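Long-range contacts in outer envelope protein 64, mitochondrial (Arabidopsis thaliana, PDB 6HPG), which probably serves as a chaperone receptor for Hsp90-dependent protein targeting to mitochondria, through the TPR domain described here: residues A[17-23]-A[48-53]; A[9-14]-A[28-32]; A[72-78]-A[103-109]. All blocks are in the same frame, centred on the assembly; numbering follows the deposited sequence.

Overall arrangement
Contacts 1 and 2 adjoin at one end of this all-helical TPR domain. Their centres are 12 Å apart, and Tyr17 CB touches Tyr29 OH at 3.8 Å. Both use helices 2-18 and 22-35. Contact 2 packs these two helices together within TPR 1, and contact 1 ties the turn between them to helix 40-52 of TPR 2. Contact 3 lies on the other side of the chain's centre, its centre about 20 Å from that of contact 1 and about 23 Å from that of contact 2. It joins the start of TPR 3 to the turn before helix 108-118. A bound peptide meets Tyr17 and Glu52 (contact 1), Lys10 and Asn14 (contact 2), Lys75 and Glu104 (contact 3).

Contact 1 (A[17-23]-A[48-53]); sequences YKGKQWN and AAFLEL
The indole of Trp22 is sandwiched. Glu52 CB sits over the centre of one face, 3.8 Å from the centroid of the six-membered ring, as a CH-pi contact. Lys20 O lies toward the rim of the opposite face, and Tyr17 CG meets the edge. Beyond CB the Glu52 chain bends (chi2 -87°), which lays its carboxylate nearly flat over the indole, with planes 10° apart and CD 3.6 Å from Trp22 CH2. Tyr17 carries Trp22 CZ3 on one face of its own ring. Ala48 O and Ala49 CA lie in plane at its edge. Ala48 CB packs out of the ring plane, 3.7 Å from Tyr17 CE2. This is packing between adjacent TPR repeats: the turn between helices 2-18 and 22-35 rests on the C-terminal end of helix 40-52. That turn leaves helix 2-18 through a Schellman motif, with Lys20 at positive phi. Leu53 runs past Trp22 in the opposite direction, its CG 3.8 Å from Trp22 CB. With an alanine at Trp22, a gap would probably open under Glu52 and beside Tyr17, leaving the carboxylate less restrained and held mainly by waters. On the polar side one water bridges Tyr17 OH (2.7 Å) and Ala48 O, with a weak bond to Glu52 OE2. A second water donates to Glu52 OE2 at 3.1 Å and binds Tyr17 OH weakly.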
loop_
_atom_site.group_PDB
_atom_site.type_symbol
_atom_site.label_atom_id
_atom_site.label_comp_id
_atom_site.label_asym_id
_atom_site.label_seq_id
_atom_site.Cartn_x
_atom_site.Cartn_y
_atom_site.Cartn_z
ATOM N N TYR A 17 -9.962 8.338 -3.682
ATOM C CA TYR A 17 -9.401 7.155 -4.279
ATOM C C TYR A 17 -10.497 6.374 -4.978
ATOM O O TYR A 17 -10.287 5.953 -6.108
ATOM C CB TYR A 17 -8.681 6.266 -3.245
ATOM C CG TYR A 17 -7.993 5.042 -3.827
ATOM C CD1 TYR A 17 -8.684 3.844 -4.009
ATOM C CD2 TYR A 17 -6.633 5.072 -4.165
ATOM C CE1 TYR A 17 -8.053 2.730 -4.514
ATOM C CE2 TYR A 17 -6.004 3.971 -4.692
ATOM C CZ TYR A 17 -6.710 2.795 -4.866
ATOM O OH TYR A 17 -6.061 1.693 -5.397
ATOM N N LYS A 18 -11.636 6.161 -4.313
ATOM C CA LYS A 18 -12.702 5.388 -4.932
ATOM C C LYS A 18 -13.245 6.050 -6.211
ATOM O O LYS A 18 -13.699 5.371 -7.113
ATOM C CB LYS A 18 -13.836 5.124 -3.937
ATOM C CG LYS A 18 -13.438 4.140 -2.859
ATOM C CD LYS A 18 -14.429 4.160 -1.719
ATOM C CE LYS A 18 -13.816 3.527 -0.492
ATOM N NZ LYS A 18 -14.838 3.451 0.576
ATOM N N GLY A 19 -13.206 7.368 -6.280
ATOM C CA GLY A 19 -13.579 8.089 -7.511
ATOM C C GLY A 19 -12.461 8.290 -8.506
ATOM O O GLY A 19 -12.584 9.115 -9.390
ATOM N N LYS A 20 -11.345 7.584 -8.355
ATOM C CA LYS A 20 -10.135 7.778 -9.195
ATOM C C LYS A 20 -9.472 9.161 -9.160
ATOM O O LYS A 20 -8.728 9.500 -10.059
ATOM C CB LYS A 20 -10.386 7.388 -10.660
ATOM C CG LYS A 20 -11.340 6.239 -10.872
ATOM C CD LYS A 20 -10.869 4.974 -10.185
ATOM C CE LYS A 20 -11.881 3.864 -10.426
ATOM N NZ LYS A 20 -11.786 2.817 -9.382
ATOM N N GLN A 21 -9.672 9.930 -8.105
ATOM C CA GLN A 21 -9.037 11.239 -7.973
ATOM C C GLN A 21 -7.704 11.029 -7.244
ATOM O O GLN A 21 -7.540 11.320 -6.077
ATOM C CB GLN A 21 -9.924 12.186 -7.197
ATOM C CG GLN A 21 -11.408 12.162 -7.575
ATOM C CD GLN A 21 -11.790 13.259 -8.508
ATOM O OE1 GLN A 21 -11.116 13.485 -9.515
ATOM N NE2 GLN A 21 -12.875 13.963 -8.183
ATOM N N TRP A 22 -6.731 10.529 -7.972
ATOM C CA TRP A 22 -5.543 9.960 -7.335
ATOM C C TRP A 22 -4.743 11.007 -6.602
ATOM O O TRP A 22 -4.265 10.709 -5.510
ATOM C CB TRP A 22 -4.632 9.293 -8.346
ATOM C CG TRP A 22 -5.281 8.288 -9.214
ATOM C CD1 TRP A 22 -5.218 8.249 -10.556
ATOM C CD2 TRP A 22 -6.092 7.177 -8.808
ATOM N NE1 TRP A 22 -5.934 7.182 -11.042
ATOM C CE2 TRP A 22 -6.494 6.506 -9.995
ATOM C CE3 TRP A 22 -6.529 6.686 -7.574
ATOM C CZ2 TRP A 22 -7.295 5.366 -9.986
ATOM C CZ3 TRP A 22 -7.359 5.544 -7.562
ATOM C CH2 TRP A 22 -7.717 4.896 -8.777
ATOM N N ASN A 23 -4.558 12.194 -7.209
ATOM C CA ASN A 23 -3.824 13.291 -6.528
ATOM C C ASN A 23 -4.540 13.836 -5.303
ATOM O O ASN A 23 -3.909 14.155 -4.257
ATOM C CB ASN A 23 -3.577 14.457 -7.459
ATOM C CG ASN A 23 -2.561 14.140 -8.478
ATOM O OD1 ASN A 23 -1.389 14.004 -8.156
ATOM N ND2 ASN A 23 -2.990 14.003 -9.720
ATOM N N ALA A 48 -1.148 3.103 -2.183
ATOM C CA ALA A 48 -2.118 2.702 -3.219
ATOM C C ALA A 48 -2.377 3.849 -4.181
ATOM O O ALA A 48 -2.396 3.660 -5.374
ATOM C CB ALA A 48 -3.426 2.279 -2.570
ATOM N N ALA A 49 -2.620 5.063 -3.666
ATOM C CA ALA A 49 -2.816 6.229 -4.588
ATOM C C ALA A 49 -1.579 6.478 -5.465
ATOM O O ALA A 49 -1.721 6.708 -6.677
ATOM C CB ALA A 49 -3.188 7.493 -3.829
ATOM N N PHE A 50 -0.375 6.298 -4.892
ATOM C CA PHE A 50 0.869 6.465 -5.654
ATOM C C PHE A 50 1.086 5.416 -6.750
ATOM O O PHE A 50 1.548 5.746 -7.853
ATOM C CB PHE A 50 2.102 6.491 -4.739
ATOM C CG PHE A 50 2.381 7.825 -4.070
ATOM C CD1 PHE A 50 2.286 9.049 -4.767
ATOM C CD2 PHE A 50 2.814 7.856 -2.741
ATOM C CE1 PHE A 50 2.597 10.239 -4.137
ATOM C CE2 PHE A 50 3.087 9.063 -2.098
ATOM C CZ PHE A 50 2.994 10.241 -2.793
ATOM N N LEU A 51 0.782 4.160 -6.441
ATOM C CA LEU A 51 0.795 3.116 -7.444
ATOM C C LEU A 51 -0.028 3.483 -8.690
ATOM O O LEU A 51 0.379 3.281 -9.814
ATOM C CB LEU A 51 0.224 1.841 -6.854
ATOM C CG LEU A 51 1.151 1.049 -5.945
ATOM C CD1 LEU A 51 0.510 -0.280 -5.583
ATOM C CD2 LEU A 51 2.474 0.804 -6.613
ATOM N N GLU A 52 -1.186 4.051 -8.472
ATOM C CA GLU A 52 -2.048 4.377 -9.591
ATOM C C GLU A 52 -1.487 5.514 -10.475
ATOM O O GLU A 52 -1.848 5.619 -11.630
ATOM C CB GLU A 52 -3.403 4.720 -9.041
ATOM C CG GLU A 52 -4.090 3.542 -8.349
ATOM C CD GLU A 52 -4.891 2.660 -9.310
ATOM O OE1 GLU A 52 -4.860 2.939 -10.526
ATOM O OE2 GLU A 52 -5.585 1.734 -8.832
ATOM N N LEU A 53 -0.622 6.349 -9.894
ATOM C CA LEU A 53 0.053 7.453 -10.573
ATOM C C LEU A 53 1.365 7.070 -11.219
ATOM O O LEU A 53 1.988 7.902 -11.857
ATOM C CB LEU A 53 0.324 8.581 -9.570
ATOM C CG LEU A 53 -0.911 9.377 -9.159
ATOM C CD1 LEU A 53 -0.567 10.334 -8.020
ATOM C CD2 LEU A 53 -1.492 10.127 -10.351
HETATM O O HOH W 1 -3.485 1.177 -6.202
HETATM O O HOH W 2 -8.294 1.185 -7.437
#

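Contact 2 (A[9-14]-A[28-32]); sequences MKEKGN and FYTEA
Asn14 faces Tyr29 with one end of its amide and the bound peptide with the other. ND2 is hydrogen-bonded to the peptide backbone. OD1 accepts from Tyr29 OH, in the plane of the tyrosine ring at its edge, but the modelled 2.4 Å between OH and OD1 is very short and its exact value is doubtful. Amide and ring planes are 65° apart. Gly13 makes room for this pairing, since a CB on it would run into Tyr29 CE1. Its CA lies over one face of the Tyr29 ring, 3.9 Å from the centroid. Gly13 N also comes within 3.4 Å of Phe28 CB. Lys12 CB is centred over the Phe28 ring, 3.4 Å from its centroid. The Lys12 chain bends at chi2 (69°), which keeps CG on the ring before the chain turns off it. Met9 SD reaches the edge of the same ring, 4.0 Å from Phe28 CD1, in a Met-aromatic contact, and the Met9 side chain lies beside that of Glu31. Met9 CB meets Ala32 CB at 3.9 Å. Lys10 NZ turns to a salt bridge with Glu7 and to the peptide backbone. The segment axes approach to 7.7 Å at 163°, the close antiparallel helix pair of a TPR repeat, here with Lys10 and Asn14 facing the peptide groove.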
loop_
_atom_site.group_PDB
_atom_site.type_symbol
_atom_site.label_atom_id
_atom_site.label_comp_id
_atom_site.label_asym_id
_atom_site.label_seq_id
_atom_site.Cartn_x
_atom_site.Cartn_y
_atom_site.Cartn_z
ATOM N N MET A 9 -9.664 13.117 7.308
ATOM C CA MET A 9 -8.843 13.257 6.117
ATOM C C MET A 9 -8.632 11.872 5.445
ATOM O O MET A 9 -8.733 11.751 4.211
ATOM C CB MET A 9 -7.514 13.864 6.503
ATOM C CG MET A 9 -7.630 15.285 7.071
ATOM S SD MET A 9 -8.195 16.376 5.778
ATOM C CE MET A 9 -9.924 16.542 6.041
ATOM N N LYS A 10 -8.374 10.837 6.251
ATOM C CA LYS A 10 -8.278 9.523 5.685
ATOM C C LYS A 10 -9.524 9.162 4.919
ATOM O O LYS A 10 -9.436 8.743 3.745
ATOM C CB LYS A 10 -7.941 8.458 6.732
ATOM C CG LYS A 10 -7.718 7.081 6.092
ATOM C CD LYS A 10 -8.130 5.939 6.978
ATOM C CE LYS A 10 -9.642 5.855 7.084
ATOM N NZ LYS A 10 -10.012 4.583 7.785
ATOM N N GLU A 11 -10.684 9.376 5.532
ATOM C CA GLU A 11 -11.945 9.017 4.876
ATOM C C GLU A 11 -12.169 9.805 3.565
ATOM O O GLU A 11 -12.671 9.248 2.605
ATOM C CB GLU A 11 -13.122 9.138 5.848
ATOM C CG GLU A 11 -12.967 8.149 7.022
ATOM C CD GLU A 11 -13.930 8.369 8.184
ATOM O OE1 GLU A 11 -14.727 9.328 8.158
ATOM O OE2 GLU A 11 -13.890 7.548 9.131
ATOM N N LYS A 12 -11.721 11.057 3.514
ATOM C CA LYS A 12 -11.842 11.914 2.311
ATOM C C LYS A 12 -10.908 11.390 1.229
ATOM O O LYS A 12 -11.249 11.328 0.035
ATOM C CB LYS A 12 -11.487 13.379 2.654
ATOM C CG LYS A 12 -12.643 14.376 2.758
ATOM C CD LYS A 12 -13.579 14.202 3.931
ATOM C CE LYS A 12 -14.274 15.514 4.289
ATOM N NZ LYS A 12 -13.394 16.558 4.926
ATOM N N GLY A 13 -9.736 10.972 1.653
ATOM C CA GLY A 13 -8.804 10.271 0.760
ATOM C C GLY A 13 -9.429 9.031 0.129
ATOM O O GLY A 13 -9.249 8.794 -1.066
ATOM N N ASN A 14 -10.124 8.238 0.951
ATOM C CA ASN A 14 -10.716 6.971 0.501
ATOM C C ASN A 14 -11.809 7.284 -0.522
ATOM O O ASN A 14 -11.912 6.600 -1.515
ATOM C CB ASN A 14 -11.253 6.130 1.664
ATOM C CG ASN A 14 -10.135 5.482 2.520
ATOM O OD1 ASN A 14 -8.931 5.604 2.255
ATOM N ND2 ASN A 14 -10.546 4.802 3.542
ATOM N N PHE A 28 -5.156 14.247 0.539
ATOM C CA PHE A 28 -5.908 13.963 1.765
ATOM C C PHE A 28 -5.107 13.073 2.714
ATOM O O PHE A 28 -5.071 13.338 3.916
ATOM C CB PHE A 28 -7.311 13.338 1.480
ATOM C CG PHE A 28 -8.374 14.348 1.107
ATOM C CD1 PHE A 28 -8.629 15.444 1.916
ATOM C CD2 PHE A 28 -9.143 14.190 -0.044
ATOM C CE1 PHE A 28 -9.585 16.383 1.572
ATOM C CE2 PHE A 28 -10.089 15.139 -0.401
ATOM C CZ PHE A 28 -10.305 16.240 0.417
ATOM N N TYR A 29 -4.402 12.091 2.158
ATOM C CA TYR A 29 -3.667 11.125 2.933
ATOM C C TYR A 29 -2.440 11.771 3.503
ATOM O O TYR A 29 -2.050 11.471 4.645
ATOM C CB TYR A 29 -3.329 9.891 2.106
ATOM C CG TYR A 29 -4.509 9.005 1.653
ATOM C CD1 TYR A 29 -5.564 8.678 2.505
ATOM C CD2 TYR A 29 -4.515 8.435 0.395
ATOM C CE1 TYR A 29 -6.585 7.820 2.095
ATOM C CE2 TYR A 29 -5.513 7.593 0.004
ATOM C CZ TYR A 29 -6.560 7.301 0.845
ATOM O OH TYR A 29 -7.557 6.428 0.406
ATOM N N THR A 30 -1.865 12.718 2.761
ATOM C CA THR A 30 -0.713 13.510 3.275
ATOM C C THR A 30 -1.076 14.316 4.520
ATOM O O THR A 30 -0.346 14.346 5.566
ATOM C CB THR A 30 -0.139 14.348 2.129
ATOM O OG1 THR A 30 0.352 13.421 1.162
ATOM C CG2 THR A 30 1.012 15.316 2.555
ATOM N N GLU A 31 -2.238 14.906 4.448
ATOM C CA GLU A 31 -2.761 15.661 5.574
ATOM C C GLU A 31 -3.130 14.771 6.773
ATOM O O GLU A 31 -2.902 15.193 7.932
ATOM C CB GLU A 31 -3.956 16.491 5.137
ATOM C CG GLU A 31 -4.575 17.362 6.212
ATOM C CD GLU A 31 -3.707 18.547 6.625
ATOM O OE1 GLU A 31 -4.158 19.362 7.469
ATOM O OE2 GLU A 31 -2.617 18.690 6.083
ATOM N N ALA A 32 -3.762 13.618 6.482
ATOM C CA ALA A 32 -4.039 12.579 7.451
ATOM C C ALA A 32 -2.793 12.246 8.220
ATOM O O ALA A 32 -2.790 12.213 9.456
ATOM C CB ALA A 32 -4.571 11.330 6.755
#

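Contact 3 (A[72-78]-A[103-109]); sequences KNVKAYL and LEPQNKT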
loop_
_atom_site.group_PDB
_atom_site.type_symbol
_atom_site.label_atom_id
_atom_site.label_comp_id
_atom_site.label_asym_id
_atom_site.label_seq_id
_atom_site.Cartn_x
_atom_site.Cartn_y
_atom_site.Cartn_z
ATOM N N LYS A 72 2.654 -6.314 10.576
ATOM C CA LYS A 72 1.662 -7.270 10.115
ATOM C C LYS A 72 0.691 -6.693 9.058
ATOM O O LYS A 72 -0.245 -7.343 8.704
ATOM C CB LYS A 72 0.929 -7.854 11.315
ATOM C CG LYS A 72 1.858 -8.674 12.205
ATOM C CD LYS A 72 1.167 -9.112 13.479
ATOM C CE LYS A 72 1.989 -10.161 14.212
ATOM N NZ LYS A 72 1.480 -10.399 15.592
ATOM N N ASN A 73 0.924 -5.474 8.563
ATOM C CA ASN A 73 0.095 -4.901 7.524
ATOM C C ASN A 73 0.227 -5.603 6.166
ATOM O O ASN A 73 1.169 -5.347 5.423
ATOM C CB ASN A 73 0.399 -3.413 7.315
ATOM C CG ASN A 73 -0.627 -2.769 6.430
ATOM O OD1 ASN A 73 -0.754 -3.143 5.253
ATOM N ND2 ASN A 73 -1.472 -1.923 7.014
ATOM N N VAL A 74 -0.764 -6.410 5.817
ATOM C CA VAL A 74 -0.672 -7.275 4.657
ATOM C C VAL A 74 -0.517 -6.478 3.373
ATOM O O VAL A 74 0.293 -6.812 2.509
ATOM C CB VAL A 74 -1.909 -8.178 4.493
ATOM C CG1 VAL A 74 -1.798 -9.016 3.208
ATOM C CG2 VAL A 74 -2.071 -9.079 5.701
ATOM N N LYS A 75 -1.349 -5.471 3.231
ATOM C CA LYS A 75 -1.361 -4.630 2.050
ATOM C C LYS A 75 -0.059 -3.872 1.788
ATOM O O LYS A 75 0.275 -3.644 0.643
ATOM C CB LYS A 75 -2.594 -3.713 2.048
ATOM C CG LYS A 75 -3.893 -4.488 1.824
ATOM C CD LYS A 75 -5.065 -3.597 1.429
ATOM C CE LYS A 75 -6.419 -4.273 1.647
ATOM N NZ LYS A 75 -7.603 -3.416 1.269
ATOM N N ALA A 76 0.709 -3.569 2.829
ATOM C CA ALA A 76 2.027 -2.966 2.667
ATOM C C ALA A 76 3.003 -3.850 1.877
ATOM O O ALA A 76 3.777 -3.359 1.039
ATOM C CB ALA A 76 2.589 -2.555 4.042
ATOM N N TYR A 77 2.950 -5.165 2.127
ATOM C CA TYR A 77 3.738 -6.128 1.408
ATOM C C TYR A 77 3.266 -6.321 -0.056
ATOM O O TYR A 77 4.086 -6.318 -1.002
ATOM C CB TYR A 77 3.834 -7.459 2.189
ATOM C CG TYR A 77 4.481 -7.260 3.511
ATOM C CD1 TYR A 77 5.878 -7.070 3.630
ATOM C CD2 TYR A 77 3.732 -7.177 4.641
ATOM C CE1 TYR A 77 6.467 -6.802 4.863
ATOM C CE2 TYR A 77 4.311 -6.906 5.869
ATOM C CZ TYR A 77 5.672 -6.730 5.982
ATOM O OH TYR A 77 6.189 -6.477 7.232
ATOM N N LEU A 78 1.951 -6.500 -0.230
ATOM C CA LEU A 78 1.331 -6.611 -1.565
ATOM C C LEU A 78 1.668 -5.433 -2.456
ATOM O O LEU A 78 2.085 -5.610 -3.590
ATOM C CB LEU A 78 -0.173 -6.693 -1.430
ATOM C CG LEU A 78 -0.710 -7.951 -0.708
ATOM C CD1 LEU A 78 -2.229 -7.960 -0.738
ATOM C CD2 LEU A 78 -0.217 -9.212 -1.361
ATOM N N LEU A 103 1.754 -13.832 6.429
ATOM C CA LEU A 103 0.729 -13.128 7.221
ATOM C C LEU A 103 -0.718 -13.547 6.827
ATOM O O LEU A 103 -1.596 -13.624 7.668
ATOM C CB LEU A 103 0.871 -11.605 7.071
ATOM C CG LEU A 103 2.257 -11.045 7.421
ATOM C CD1 LEU A 103 2.408 -9.596 6.992
ATOM C CD2 LEU A 103 2.534 -11.199 8.906
ATOM N N GLU A 104 -0.969 -13.790 5.552
ATOM C CA GLU A 104 -2.327 -14.069 5.114
ATOM C C GLU A 104 -2.273 -15.189 4.105
ATOM O O GLU A 104 -2.188 -14.943 2.908
ATOM C CB GLU A 104 -2.980 -12.799 4.537
ATOM C CG GLU A 104 -4.460 -12.914 4.197
ATOM C CD GLU A 104 -5.043 -11.596 3.682
ATOM O OE1 GLU A 104 -5.565 -11.572 2.545
ATOM O OE2 GLU A 104 -5.001 -10.584 4.409
ATOM N N PRO A 105 -2.270 -16.454 4.603
ATOM C CA PRO A 105 -2.063 -17.610 3.743
ATOM C C PRO A 105 -2.941 -17.682 2.520
ATOM O O PRO A 105 -2.498 -18.193 1.505
ATOM C CB PRO A 105 -2.358 -18.780 4.681
ATOM C CG PRO A 105 -1.868 -18.312 5.983
ATOM C CD PRO A 105 -2.241 -16.850 6.031
ATOM N N GLN A 106 -4.186 -17.211 2.607
ATOM C CA GLN A 106 -5.141 -17.409 1.514
ATOM C C GLN A 106 -5.068 -16.296 0.462
ATOM O O GLN A 106 -5.869 -16.300 -0.479
ATOM C CB GLN A 106 -6.577 -17.508 2.066
ATOM C CG GLN A 106 -6.784 -18.620 3.080
ATOM C CD GLN A 106 -6.855 -19.983 2.429
ATOM O OE1 GLN A 106 -5.967 -20.815 2.617
ATOM N NE2 GLN A 106 -7.900 -20.212 1.631
ATOM N N ASN A 107 -4.120 -15.363 0.596
ATOM C CA ASN A 107 -4.186 -14.126 -0.156
ATOM C C ASN A 107 -4.056 -14.405 -1.623
ATOM O O ASN A 107 -3.040 -14.915 -2.081
ATOM C CB ASN A 107 -3.101 -13.154 0.286
ATOM C CG ASN A 107 -3.258 -11.809 -0.366
ATOM O OD1 ASN A 107 -2.710 -11.556 -1.438
ATOM N ND2 ASN A 107 -4.031 -10.952 0.252
ATOM N N LYS A 108 -5.088 -14.064 -2.375
ATOM C CA LYS A 108 -5.137 -14.426 -3.780
ATOM C C LYS A 108 -4.127 -13.616 -4.603
ATOM O O LYS A 108 -3.591 -14.133 -5.571
ATOM C CB LYS A 108 -6.561 -14.296 -4.341
ATOM C CG LYS A 108 -7.127 -15.587 -4.946
ATOM C CD LYS A 108 -6.489 -15.976 -6.291
ATOM C CE LYS A 108 -5.643 -17.248 -6.209
ATOM N NZ LYS A 108 -4.726 -17.394 -7.379
ATOM N N THR A 109 -3.823 -12.384 -4.186
ATOM C CA THR A 109 -3.037 -11.490 -4.997
ATOM C C THR A 109 -1.628 -11.872 -4.957
ATOM O O THR A 109 -0.954 -11.809 -5.978
ATOM C CB THR A 109 -3.176 -10.041 -4.527
ATOM O OG1 THR A 109 -4.436 -9.569 -5.003
ATOM C CG2 THR A 109 -2.047 -9.101 -5.041
#
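Val74 lies across the side chain of Glu104, with CG2 3.5 Å from OE2 and 4.0 Å from CB. The two side chains cross at about a right angle. The contact sits at the start of TPR 3, where helix 74-86 packs against the turn that leads from helix 90-103 into helix 108-118. Glu104 to Asn107 form a type I beta turn closed by Asn107 N to Glu104 O. Glu104 is extended, with CG opposite the backbone N (chi1 -173°), which carries its carboxylate past the Val74 methyls toward the bound peptide. There OE2 is hydrogen-bonded to a polar side chain. Lys75, which follows Val74, forms a salt bridge to an acidic side chain of the bound peptide. Both segments thus border the peptide. One step back, Leu103 CD1 packs against the Tyr77 ring, 3.5 Å from CE2, and Leu103 CB meets Val74 CG2. Tyr77 has two further partners: its OH is hydrogen-bonded to Lys71 O, and its ring meets His99 edge-to-face. Asn73 caps the start of the helix, its OD1 accepting from Ala76 N at 2.9 Å. At the far end Leu78 brings both methyls onto the amide of Asn107, with CD2 3.4 Å from OD1 and CD1 3.6 Å from ND2. Polar bonds fix the turn of that amide. OD1 accepts from Ala110 N and, weakly, from Thr109 N. ND2 donates almost straight (168°) to Glu104 OE1 at 2.8 Å, reaching that oxygen from above the carboxylate plane.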